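Local coordinates for LPS-assembly lipoprotein (Caulobacter crescentus, PDB 4KWY) that probably takes part in lipopolysaccharide assembly at the outer membrane as a lipoprotein of the LptE family, at residues A[25-28]-A[29-33]. Sequence-based numbering, arbitrary orientation.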
ATOM      1  N   LEU A  25       6.221  -1.851  -3.640  1.00 44.59           N
ATOM      2  CA  LEU A  25       6.148  -2.291  -2.244  1.00 42.72           C
ATOM      3  C   LEU A  25       4.696  -2.395  -1.762  1.00 42.75           C
ATOM      4  O   LEU A  25       4.338  -3.395  -1.144  1.00 41.43           O
ATOM      5  CB  LEU A  25       6.952  -1.369  -1.310  1.00 42.28           C
ATOM      6  CG  LEU A  25       8.495  -1.390  -1.404  1.00 48.78           C
ATOM      7  CD1 LEU A  25       9.103  -0.373  -0.453  1.00 47.74           C
ATOM      8  CD2 LEU A  25       9.081  -2.774  -1.082  1.00 53.49           C
ATOM      9  N   LEU A  26       3.861  -1.383  -2.057  1.00 38.28           N
ATOM     10  CA  LEU A  26       2.457  -1.387  -1.643  1.00 36.56           C
ATOM     11  C   LEU A  26       1.704  -2.517  -2.315  1.00 43.79           C
ATOM     12  O   LEU A  26       0.954  -3.198  -1.638  1.00 44.37           O
ATOM     13  CB  LEU A  26       1.760  -0.023  -1.892  1.00 34.91           C
ATOM     14  CG  LEU A  26       0.289   0.103  -1.426  1.00 36.21           C
ATOM     15  CD1 LEU A  26       0.105  -0.340   0.001  1.00 35.40           C
ATOM     16  CD2 LEU A  26      -0.211   1.470  -1.579  1.00 33.12           C
ATOM     17  N   ARG A  27       1.909  -2.732  -3.623  1.00 44.33           N
ATOM     18  CA  ARG A  27       1.249  -3.805  -4.389  1.00 45.47           C
ATOM     19  C   ARG A  27       1.599  -5.180  -3.800  1.00 52.67           C
ATOM     20  O   ARG A  27       0.702  -5.997  -3.580  1.00 53.07           O
ATOM     21  CB  ARG A  27       1.655  -3.734  -5.872  1.00 43.84           C
ATOM     22  CG  ARG A  27       0.812  -4.603  -6.815  1.00 53.62           C
ATOM     23  CD  ARG A  27       1.544  -5.063  -8.080  1.00 63.24           C
ATOM     24  NE  ARG A  27       2.290  -4.000  -8.771  1.00 84.70           N
ATOM     25  CZ  ARG A  27       3.621  -3.957  -8.892  1.00 99.24           C
ATOM     26  NH1 ARG A  27       4.377  -4.923  -8.376  1.00 89.79           N
ATOM     27  NH2 ARG A  27       4.205  -2.939  -9.515  1.00 74.09           N
ATOM     28  N   GLU A  28       2.901  -5.402  -3.515  1.00 51.25           N
ATOM     29  CA  GLU A  28       3.460  -6.614  -2.916  1.00 53.26           C
ATOM     30  C   GLU A  28       2.795  -6.858  -1.568  1.00 55.98           C
ATOM     31  O   GLU A  28       2.345  -7.973  -1.318  1.00 59.33           O
ATOM     32  CB  GLU A  28       4.985  -6.460  -2.755  1.00 56.09           C
ATOM     33  CG  GLU A  28       5.760  -7.763  -2.645  1.00 75.10           C
ATOM     34  CD  GLU A  28       7.252  -7.627  -2.383  1.00110.70           C
ATOM     35  OE1 GLU A  28       7.646  -6.787  -1.538  1.00116.27           O
ATOM     36  OE2 GLU A  28       8.024  -8.404  -2.990  1.00106.04           O
ATOM     37  N   GLN A  29       2.662  -5.802  -0.736  1.00 46.38           N
ATOM     38  CA  GLN A  29       2.030  -5.866   0.578  1.00 44.12           C
ATOM     39  C   GLN A  29       0.548  -6.150   0.483  1.00 45.97           C
ATOM     40  O   GLN A  29       0.033  -6.890   1.312  1.00 46.87           O
ATOM     41  CB  GLN A  29       2.259  -4.559   1.359  1.00 44.18           C
ATOM     42  CG  GLN A  29       3.613  -4.467   2.074  1.00 52.65           C
ATOM     43  CD  GLN A  29       3.860  -5.640   2.983  1.00 67.82           C
ATOM     44  OE1 GLN A  29       3.056  -5.960   3.857  1.00 57.58           O
ATOM     45  NE2 GLN A  29       4.915  -6.379   2.708  1.00 72.22           N
ATOM     46  N   LEU A  30      -0.143  -5.538  -0.489  1.00 42.58           N
ATOM     47  CA  LEU A  30      -1.574  -5.728  -0.699  1.00 43.87           C
ATOM     48  C   LEU A  30      -1.854  -7.129  -1.271  1.00 53.76           C
ATOM     49  O   LEU A  30      -2.807  -7.749  -0.832  1.00 53.35           O
ATOM     50  CB  LEU A  30      -2.155  -4.637  -1.614  1.00 42.42           C
ATOM     51  CG  LEU A  30      -2.546  -3.326  -0.944  1.00 44.52           C
ATOM     52  CD1 LEU A  30      -2.728  -2.250  -1.953  1.00 44.87           C
ATOM     53  CD2 LEU A  30      -3.838  -3.461  -0.166  1.00 43.14           C
ATOM     54  N   ASP A  31      -1.008  -7.651  -2.196  1.00 55.36           N
ATOM     55  CA  ASP A  31      -1.178  -9.018  -2.745  1.00 59.57           C
ATOM     56  C   ASP A  31      -1.097 -10.048  -1.618  1.00 68.72           C
ATOM     57  O   ASP A  31      -1.795 -11.058  -1.662  1.00 71.79           O
ATOM     58  CB  ASP A  31      -0.147  -9.341  -3.852  1.00 62.32           C
ATOM     59  CG  ASP A  31      -0.455  -8.758  -5.228  1.00 72.30           C
ATOM     60  OD1 ASP A  31      -1.644  -8.443  -5.492  1.00 72.28           O
ATOM     61  OD2 ASP A  31       0.488  -8.654  -6.058  1.00 78.13           O
ATOM     62  N   ASP A  32      -0.290  -9.751  -0.585  1.00 65.68           N
ATOM     63  CA  ASP A  32      -0.122 -10.563   0.621  1.00 67.16           C
ATOM     64  C   ASP A  32      -1.339 -10.437   1.549  1.00 69.05           C
ATOM     65  O   ASP A  32      -1.936 -11.453   1.909  1.00 72.67           O
ATOM     66  CB  ASP A  32       1.155 -10.135   1.361  1.00 68.83           C
ATOM     67  CG  ASP A  32       2.404 -10.929   1.026  1.00 85.08           C
ATOM     68  OD1 ASP A  32       2.525 -11.395  -0.136  1.00 86.41           O
ATOM     69  OD2 ASP A  32       3.286 -11.042   1.907  1.00 96.58           O
ATOM     70  N   ALA A  33      -1.699  -9.199   1.927  1.00 60.51           N
ATOM     71  CA  ALA A  33      -2.836  -8.873   2.789  1.00 59.91           C
ATOM     72  C   ALA A  33      -4.191  -9.316   2.170  1.00 67.92           C
ATOM     73  O   ALA A  33      -5.052  -9.827   2.886  1.00 70.09           O
ATOM     74  CB  ALA A  33      -2.848  -7.376   3.076  1.00 57.69           C
TER
HETATM   75  O   HOH W   1       6.800  -4.995   0.590  1.00 63.10           O
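The guanidinium of Arg27 and the carboxylate of Asp31 project the same way from one side of helix 21-34, their planes turned 40° apart, yet they form no salt bridge: NE of Arg27 stays 5.7 Å from OD2 of Asp31. The nearest side-chain atoms are OD2 of Asp31 and CG of Arg27, 4.1 Å apart, and both side chains also lean on Thr15 of strand 13-17. The helix is the crossover of a beta-alpha-beta unit, linking the parallel strands 13-17 and 44-50. Its buried face carries Leu26 and Leu30, one turn apart, with CG of Leu26 3.9 Å from CD1 of Leu30. Leu26 has CG anti to its backbone N (chi1 -177°), which places its CD1 against the same methyl; both leucines rest on Leu48. With an alanine in place of Leu30, Leu26 would probably lose its neighbour along the helix and a gap would open over Leu46 and Leu48. Backbone i to i+4 bonds hold the turn, among them Leu30 N to Leu26 O at 2.8 Å. Gln29 leans on helix 104-135; beside the exposed Glu28, one water donates to OE1 of Glu28 at 2.9 Å and accepts from NE2 of Gln29 at 3.2 Å.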